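Nigritoxine (Vibrio nigripulchritudo, PDB 5M41) is a bacterial protein toxin with a novel fold that acts on crustaceans and insects. Local coordinates at residues 605-610 with 643-648; 678-683 with 732-737. One frame throughout, in Å; residues are numbered along the deposited sequence.

Interaction 1. Residues 605-610 with 643-648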
ATOM      1  N   ALA A 605     -25.724 -18.711  10.154  1.00 43.41           N
ATOM      2  CA  ALA A 605     -24.844 -17.551  10.331  1.00 44.91           C
ATOM      3  C   ALA A 605     -23.607 -17.811   9.473  1.00 44.00           C
ATOM      4  O   ALA A 605     -23.189 -16.935   8.714  1.00 43.14           O
ATOM      5  CB  ALA A 605     -24.464 -17.338  11.793  1.00 41.67           C
ATOM      6  N   PHE A 606     -23.067 -19.030   9.600  1.00 41.84           N
ATOM      7  CA  PHE A 606     -21.886 -19.455   8.858  1.00 42.46           C
ATOM      8  C   PHE A 606     -22.193 -19.434   7.360  1.00 41.75           C
ATOM      9  O   PHE A 606     -21.448 -18.847   6.582  1.00 40.29           O
ATOM     10  CB  PHE A 606     -21.424 -20.861   9.307  1.00 41.46           C
ATOM     11  CG  PHE A 606     -20.152 -21.344   8.621  1.00 41.81           C
ATOM     12  CD1 PHE A 606     -18.889 -20.841   8.994  1.00 40.05           C
ATOM     13  CD2 PHE A 606     -20.209 -22.301   7.604  1.00 41.12           C
ATOM     14  CE1 PHE A 606     -17.722 -21.287   8.372  1.00 39.44           C
ATOM     15  CE2 PHE A 606     -19.042 -22.749   6.985  1.00 40.40           C
ATOM     16  CZ  PHE A 606     -17.801 -22.250   7.365  1.00 39.69           C
ATOM     17  N   LEU A 607     -23.321 -20.042   6.981  1.00 42.33           N
ATOM     18  CA  LEU A 607     -23.741 -20.092   5.571  1.00 44.69           C
ATOM     19  C   LEU A 607     -23.808 -18.684   4.968  1.00 45.59           C
ATOM     20  O   LEU A 607     -23.250 -18.441   3.886  1.00 47.09           O
ATOM     21  CB  LEU A 607     -25.094 -20.825   5.389  1.00 43.52           C
ATOM     22  CG  LEU A 607     -25.713 -20.842   3.982  1.00 46.12           C
ATOM     23  CD1 LEU A 607     -24.755 -21.454   2.951  1.00 44.89           C
ATOM     24  CD2 LEU A 607     -27.082 -21.535   3.950  1.00 44.47           C
ATOM     25  N   THR A 608     -24.474 -17.772   5.672  1.00 45.54           N
ATOM     26  CA  THR A 608     -24.680 -16.412   5.177  1.00 46.64           C
ATOM     27  C   THR A 608     -23.345 -15.719   5.045  1.00 45.50           C
ATOM     28  O   THR A 608     -23.053 -15.117   4.004  1.00 45.09           O
ATOM     29  CB  THR A 608     -25.624 -15.587   6.079  1.00 46.69           C
ATOM     30  OG1 THR A 608     -26.921 -16.199   6.077  1.00 48.21           O
ATOM     31  CG2 THR A 608     -25.775 -14.158   5.547  1.00 47.05           C
ATOM     32  N   TYR A 609     -22.527 -15.815   6.085  1.00 43.12           N
ATOM     33  CA  TYR A 609     -21.236 -15.127   6.033  1.00 42.71           C
ATOM     34  C   TYR A 609     -20.388 -15.634   4.867  1.00 42.55           C
ATOM     35  O   TYR A 609     -19.871 -14.837   4.094  1.00 43.93           O
ATOM     36  CB  TYR A 609     -20.481 -15.176   7.368  1.00 41.07           C
ATOM     37  CG  TYR A 609     -19.114 -14.528   7.287  1.00 41.10           C
ATOM     38  CD1 TYR A 609     -18.968 -13.138   7.363  1.00 40.92           C
ATOM     39  CD2 TYR A 609     -17.969 -15.302   7.101  1.00 40.99           C
ATOM     40  CE1 TYR A 609     -17.718 -12.540   7.270  1.00 41.65           C
ATOM     41  CE2 TYR A 609     -16.709 -14.718   7.007  1.00 41.81           C
ATOM     42  CZ  TYR A 609     -16.590 -13.337   7.098  1.00 41.83           C
ATOM     43  OH  TYR A 609     -15.336 -12.750   7.006  1.00 44.57           O
ATOM     44  N   ILE A 610     -20.281 -16.948   4.722  1.00 42.02           N
ATOM     45  CA  ILE A 610     -19.429 -17.531   3.700  1.00 41.71           C
ATOM     46  C   ILE A 610     -19.941 -17.205   2.282  1.00 44.12           C
ATOM     47  O   ILE A 610     -19.140 -16.823   1.407  1.00 44.93           O
ATOM     48  CB  ILE A 610     -19.223 -19.046   3.934  1.00 41.92           C
ATOM     49  CG1 ILE A 610     -18.402 -19.267   5.214  1.00 41.28           C
ATOM     50  CG2 ILE A 610     -18.530 -19.725   2.741  1.00 43.10           C
ATOM     51  CD1 ILE A 610     -16.976 -18.721   5.179  1.00 39.92           C
ATOM     52  N   LYS A 643     -31.613 -18.767   5.245  1.00 57.26           N
ATOM     53  CA  LYS A 643     -32.314 -19.551   6.256  1.00 57.16           C
ATOM     54  C   LYS A 643     -32.382 -21.007   5.832  1.00 57.44           C
ATOM     55  O   LYS A 643     -33.114 -21.799   6.417  1.00 57.94           O
ATOM     56  CB  LYS A 643     -33.721 -18.991   6.466  1.00 59.80           C
ATOM     57  CG  LYS A 643     -33.782 -17.470   6.523  1.00 59.55           C
ATOM     58  CD  LYS A 643     -35.177 -16.992   6.894  1.00 62.44           C
ATOM     59  CE  LYS A 643     -35.160 -15.643   7.608  1.00 62.74           C
ATOM     60  NZ  LYS A 643     -34.359 -14.607   6.915  1.00 64.66           N
ATOM     61  N   ASP A 644     -31.593 -21.365   4.823  1.00 57.29           N
ATOM     62  CA  ASP A 644     -31.701 -22.686   4.186  1.00 58.91           C
ATOM     63  C   ASP A 644     -31.462 -23.891   5.088  1.00 55.88           C
ATOM     64  O   ASP A 644     -32.065 -24.941   4.866  1.00 55.83           O
ATOM     65  CB  ASP A 644     -30.763 -22.764   2.982  1.00 61.51           C
ATOM     66  CG  ASP A 644     -31.034 -21.660   1.986  1.00 68.55           C
ATOM     67  OD1 ASP A 644     -31.979 -21.830   1.172  1.00 74.73           O
ATOM     68  OD2 ASP A 644     -30.334 -20.620   2.041  1.00 63.27           O
ATOM     69  N   ILE A 645     -30.559 -23.771   6.062  1.00 52.27           N
ATOM     70  CA  ILE A 645     -30.280 -24.906   6.937  1.00 50.90           C
ATOM     71  C   ILE A 645     -31.316 -24.924   8.058  1.00 53.58           C
ATOM     72  O   ILE A 645     -31.442 -23.941   8.808  1.00 53.63           O
ATOM     73  CB  ILE A 645     -28.865 -24.897   7.538  1.00 49.35           C
ATOM     74  CG1 ILE A 645     -27.797 -24.450   6.505  1.00 49.79           C
ATOM     75  CG2 ILE A 645     -28.551 -26.266   8.124  1.00 46.62           C
ATOM     76  CD1 ILE A 645     -27.682 -25.335   5.260  1.00 47.65           C
ATOM     77  N   PRO A 646     -32.069 -26.033   8.170  1.00 55.18           N
ATOM     78  CA  PRO A 646     -33.182 -26.121   9.137  1.00 55.84           C
ATOM     79  C   PRO A 646     -32.773 -26.007  10.615  1.00 55.84           C
ATOM     80  O   PRO A 646     -33.612 -25.703  11.446  1.00 55.67           O
ATOM     81  CB  PRO A 646     -33.779 -27.500   8.851  1.00 57.65           C
ATOM     82  CG  PRO A 646     -33.419 -27.775   7.410  1.00 57.50           C
ATOM     83  CD  PRO A 646     -32.032 -27.204   7.269  1.00 55.20           C
ATOM     84  N   ASP A 647     -31.506 -26.250  10.949  1.00 52.80           N
ATOM     85  CA  ASP A 647     -31.069 -26.184  12.352  1.00 52.73           C
ATOM     86  C   ASP A 647     -29.558 -26.018  12.423  1.00 50.14           C
ATOM     87  O   ASP A 647     -28.865 -26.165  11.415  1.00 48.91           O
ATOM     88  CB  ASP A 647     -31.477 -27.469  13.104  1.00 53.34           C
ATOM     89  CG  ASP A 647     -31.664 -27.254  14.621  1.00 56.64           C
ATOM     90  OD1 ASP A 647     -31.359 -26.156  15.153  1.00 56.19           O
ATOM     91  OD2 ASP A 647     -32.145 -28.202  15.292  1.00 57.62           O
ATOM     92  N   ASN A 648     -29.062 -25.715  13.617  1.00 48.00           N
ATOM     93  CA  ASN A 648     -27.647 -25.763  13.917  1.00 47.40           C
ATOM     94  C   ASN A 648     -27.163 -27.185  13.900  1.00 46.19           C
ATOM     95  O   ASN A 648     -27.950 -28.104  14.004  1.00 46.80           O
ATOM     96  CB  ASN A 648     -27.364 -25.136  15.291  1.00 47.14           C
ATOM     97  CG  ASN A 648     -27.535 -23.630  15.272  1.00 49.69           C
ATOM     98  OD1 ASN A 648     -27.514 -23.004  14.205  1.00 49.45           O
ATOM     99  ND2 ASN A 648     -27.711 -23.037  16.445  1.00 48.75           N
TER
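L607, on helix 603-614, reaches across to D644 and I645 in the loop that leads into strand 649-652, a helix-to-loop contact within the C-terminal part of this toxin's new fold, where helices pack beside an antiparallel sheet. A single methyl, CD2 of L607, does all the close touching. With CG anti to the backbone N (chi1 175°), the leucine side chain stretches away from its helix, and its forked end brings CD2 up against both loop residues. From I645 it meets the CG1 methylene, 3.9 Å from CD2, and the terminal CD1 lies only a little farther off, at 4.1 Å from the same methyl; the two side chains approach each other at a slant. I645 can present this branch because its CG1 stands beside the backbone N (chi1 -41°), while CG2 takes the position beside the carbonyl carbon. A branched, wholly apolar residue suits the place, since L607 is buried and also packs on L725 of helix 719-731.

D644 marks the exposed border. Its side chain crosses that of L607 at about a right angle and lays its CB methylene 4.0 Å from L607 CD2, so that the aspartate's aliphatic part packs against the methyl. Polar bonds from neighbouring residues fix the loop against the helix: N604 ND2 binds the carbonyl of I645, and T608 OG1 binds the amide of L642. The carboxylate also comes near the leucine, D644 OD2 standing 3.9 Å from L607 CD2 in a plain van der Waals contact.

Interaction 2. Residues 678-683 with 732-737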
ATOM      1  N   PRO A 678     -11.720 -24.707  -0.868  1.00 43.85           N
ATOM      2  CA  PRO A 678     -11.619 -25.161  -2.263  1.00 45.93           C
ATOM      3  C   PRO A 678     -12.838 -24.780  -3.085  1.00 47.48           C
ATOM      4  O   PRO A 678     -13.872 -24.343  -2.535  1.00 45.20           O
ATOM      5  CB  PRO A 678     -11.573 -26.677  -2.130  1.00 44.41           C
ATOM      6  CG  PRO A 678     -12.391 -26.941  -0.894  1.00 44.35           C
ATOM      7  CD  PRO A 678     -12.087 -25.800   0.047  1.00 42.59           C
ATOM      8  N   THR A 679     -12.692 -24.930  -4.396  1.00 47.78           N
ATOM      9  CA  THR A 679     -13.784 -24.822  -5.357  1.00 51.10           C
ATOM     10  C   THR A 679     -14.556 -23.521  -5.166  1.00 49.16           C
ATOM     11  O   THR A 679     -13.934 -22.463  -5.185  1.00 49.43           O
ATOM     12  CB  THR A 679     -14.662 -26.091  -5.364  1.00 53.21           C
ATOM     13  OG1 THR A 679     -15.282 -26.234  -4.088  1.00 58.92           O
ATOM     14  CG2 THR A 679     -13.802 -27.305  -5.567  1.00 53.44           C
ATOM     15  N   LYS A 680     -15.873 -23.566  -4.966  1.00 48.73           N
ATOM     16  CA  LYS A 680     -16.647 -22.308  -4.908  1.00 49.07           C
ATOM     17  C   LYS A 680     -16.324 -21.402  -3.710  1.00 49.67           C
ATOM     18  O   LYS A 680     -16.689 -20.211  -3.692  1.00 50.90           O
ATOM     19  CB  LYS A 680     -18.153 -22.556  -5.035  1.00 50.30           C
ATOM     20  CG  LYS A 680     -18.577 -23.292  -6.306  1.00 50.64           C
ATOM     21  CD  LYS A 680     -18.244 -22.523  -7.581  1.00 54.27           C
ATOM     22  CE  LYS A 680     -18.748 -23.296  -8.805  1.00 53.90           C
ATOM     23  NZ  LYS A 680     -17.716 -23.269  -9.869  1.00 60.22           N
ATOM     24  N   MET A 681     -15.638 -21.954  -2.716  1.00 49.13           N
ATOM     25  CA  MET A 681     -15.144 -21.150  -1.576  1.00 48.88           C
ATOM     26  C   MET A 681     -13.849 -20.373  -1.821  1.00 48.49           C
ATOM     27  O   MET A 681     -13.420 -19.615  -0.939  1.00 48.23           O
ATOM     28  CB  MET A 681     -14.907 -22.056  -0.365  1.00 48.67           C
ATOM     29  CG  MET A 681     -15.918 -21.930   0.738  1.00 50.16           C
ATOM     30  SD  MET A 681     -15.313 -22.835   2.183  1.00 48.82           S
ATOM     31  CE  MET A 681     -14.443 -21.529   3.043  1.00 48.65           C
ATOM     32  N   ARG A 682     -13.216 -20.552  -2.984  1.00 49.22           N
ATOM     33  CA  ARG A 682     -11.833 -20.060  -3.194  1.00 52.34           C
ATOM     34  C   ARG A 682     -11.600 -18.607  -2.779  1.00 51.83           C
ATOM     35  O   ARG A 682     -10.602 -18.304  -2.118  1.00 51.40           O
ATOM     36  CB  ARG A 682     -11.343 -20.289  -4.642  1.00 57.01           C
ATOM     37  CG  ARG A 682     -12.265 -19.729  -5.712  1.00 61.57           C
ATOM     38  CD  ARG A 682     -11.825 -20.095  -7.136  1.00 74.39           C
ATOM     39  NE  ARG A 682     -13.010 -20.258  -7.981  1.00 79.44           N
ATOM     40  CZ  ARG A 682     -13.531 -21.430  -8.340  1.00 81.15           C
ATOM     41  NH1 ARG A 682     -12.950 -22.569  -7.973  1.00 82.47           N
ATOM     42  NH2 ARG A 682     -14.627 -21.466  -9.091  1.00 83.80           N
ATOM     43  N   LYS A 683     -12.529 -17.718  -3.125  1.00 52.28           N
ATOM     44  CA  LYS A 683     -12.333 -16.285  -2.847  1.00 53.31           C
ATOM     45  C   LYS A 683     -12.261 -15.929  -1.360  1.00 52.84           C
ATOM     46  O   LYS A 683     -11.665 -14.915  -1.003  1.00 54.16           O
ATOM     47  CB  LYS A 683     -13.393 -15.443  -3.542  1.00 56.39           C
ATOM     48  CG  LYS A 683     -13.187 -15.323  -5.039  1.00 57.30           C
ATOM     49  CD  LYS A 683     -14.275 -14.479  -5.662  1.00 60.50           C
ATOM     50  CE  LYS A 683     -14.051 -14.331  -7.156  1.00 65.02           C
ATOM     51  NZ  LYS A 683     -15.204 -13.619  -7.775  1.00 70.01           N
ATOM     52  N   ASN A 732     -21.977 -24.440  -4.645  1.00 51.48           N
ATOM     53  CA  ASN A 732     -23.191 -23.684  -4.985  1.00 53.06           C
ATOM     54  C   ASN A 732     -24.403 -24.597  -5.187  1.00 53.88           C
ATOM     55  O   ASN A 732     -25.302 -24.271  -5.942  1.00 56.92           O
ATOM     56  CB  ASN A 732     -22.979 -22.788  -6.225  1.00 54.74           C
ATOM     57  CG  ASN A 732     -21.933 -21.713  -6.003  1.00 55.28           C
ATOM     58  OD1 ASN A 732     -21.593 -21.369  -4.871  1.00 53.20           O
ATOM     59  ND2 ASN A 732     -21.410 -21.183  -7.088  1.00 54.14           N
ATOM     60  N   GLY A 733     -24.412 -25.739  -4.508  1.00 52.95           N
ATOM     61  CA  GLY A 733     -25.521 -26.690  -4.591  1.00 55.24           C
ATOM     62  C   GLY A 733     -25.573 -27.480  -5.897  1.00 57.52           C
ATOM     63  O   GLY A 733     -26.588 -28.097  -6.209  1.00 59.04           O
ATOM     64  N   ARG A 734     -24.486 -27.457  -6.665  1.00 59.73           N
ATOM     65  CA  ARG A 734     -24.433 -28.169  -7.955  1.00 61.76           C
ATOM     66  C   ARG A 734     -24.112 -29.645  -7.775  1.00 59.44           C
ATOM     67  O   ARG A 734     -24.502 -30.466  -8.580  1.00 62.11           O
ATOM     68  CB  ARG A 734     -23.421 -27.515  -8.904  1.00 66.88           C
ATOM     69  CG  ARG A 734     -23.959 -26.298  -9.651  1.00 73.08           C
ATOM     70  CD  ARG A 734     -22.819 -25.389 -10.080  1.00 78.81           C
ATOM     71  NE  ARG A 734     -22.901 -25.035 -11.501  1.00 86.13           N
ATOM     72  CZ  ARG A 734     -21.964 -24.369 -12.182  1.00 88.29           C
ATOM     73  NH1 ARG A 734     -20.840 -23.956 -11.596  1.00 82.69           N
ATOM     74  NH2 ARG A 734     -22.152 -24.113 -13.470  1.00 88.64           N
ATOM     75  N   GLN A 735     -23.413 -29.986  -6.703  1.00 57.00           N
ATOM     76  CA  GLN A 735     -23.050 -31.376  -6.461  1.00 56.42           C
ATOM     77  C   GLN A 735     -23.585 -31.879  -5.120  1.00 55.47           C
ATOM     78  O   GLN A 735     -23.453 -31.208  -4.106  1.00 55.97           O
ATOM     79  CB  GLN A 735     -21.528 -31.531  -6.543  1.00 52.33           C
ATOM     80  CG  GLN A 735     -21.042 -32.944  -6.330  1.00 50.93           C
ATOM     81  CD  GLN A 735     -19.530 -33.049  -6.364  1.00 49.71           C
ATOM     82  OE1 GLN A 735     -18.823 -32.293  -5.691  1.00 45.97           O
ATOM     83  NE2 GLN A 735     -19.021 -34.000  -7.160  1.00 51.22           N
ATOM     84  N   GLU A 736     -24.190 -33.061  -5.130  1.00 58.01           N
ATOM     85  CA  GLU A 736     -24.677 -33.714  -3.913  1.00 59.23           C
ATOM     86  C   GLU A 736     -23.498 -34.320  -3.180  1.00 55.72           C
ATOM     87  O   GLU A 736     -22.781 -35.153  -3.732  1.00 54.17           O
ATOM     88  CB  GLU A 736     -25.704 -34.809  -4.253  1.00 63.07           C
ATOM     89  CG  GLU A 736     -26.966 -34.283  -4.925  1.00 69.17           C
ATOM     90  CD  GLU A 736     -27.653 -33.215  -4.090  1.00 74.28           C
ATOM     91  OE1 GLU A 736     -28.203 -33.568  -3.026  1.00 76.84           O
ATOM     92  OE2 GLU A 736     -27.629 -32.025  -4.486  1.00 77.56           O
ATOM     93  N   LEU A 737     -23.271 -33.879  -1.948  1.00 52.27           N
ATOM     94  CA  LEU A 737     -22.131 -34.388  -1.184  1.00 50.28           C
ATOM     95  C   LEU A 737     -22.601 -35.296  -0.059  1.00 50.85           C
ATOM     96  O   LEU A 737     -23.708 -35.140   0.442  1.00 52.96           O
ATOM     97  CB  LEU A 737     -21.302 -33.237  -0.613  1.00 48.09           C
ATOM     98  CG  LEU A 737     -20.636 -32.236  -1.567  1.00 50.20           C
ATOM     99  CD1 LEU A 737     -19.932 -31.149  -0.757  1.00 46.61           C
ATOM    100  CD2 LEU A 737     -19.649 -32.952  -2.487  1.00 49.94           C
TER
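K680 and N732 face each other where two interhelical loops meet at the surface, their CA atoms 6.7 Å apart. A 3-10 segment, entered through the backbone bond from M681 N to P678 O (3.0 Å), begins at K680 and continues past K683. The other segment leaves helix 719-731: N732 is the first residue to depart from helical geometry and does so with positive phi (56°), which asparagine tolerates better than most residues with a side chain. G733 follows, also with positive phi.

The lysine's aliphatic chain makes the contact. The side chains cross at about a right angle, and the CB-CG-CD run of K680, bent at chi2 (-62°), lies alongside the O-N end of the N732 amide, CD 3.5 Å from N732 ND2 and CB 3.6 Å from N732 OD1. That amide oxygen accepts a hydrogen bond from K614 NZ, which helps hold the group in place. Farther out, R734 brings its guanidinium to the end of the lysine, and K680 CE lies at the edge of that flat group, in its plane. Long, flexible chains suit this exposed site, yet the two cationic ends probably disfavour a closer approach: K680 NZ stands 3.6 Å from R734 NH1.

Interactions 1 and 2 follow one another along the chain, the first closing before the second opens, and their centres lie about 15 Å apart. Helix 603-614 joins them directly: I610, on the segment of interaction 1, packs its CG2 4.0 Å from M681 CG on the segment of interaction 2. Helix 719-731 is a second common element, covering L607 through L725 and M681 through V729 and L730, before it runs out into 732-737. One contact is largely buried and apolar, the other superficial and rich in charge. Neither includes V189, E192 or D195, the residues at the magnesium site.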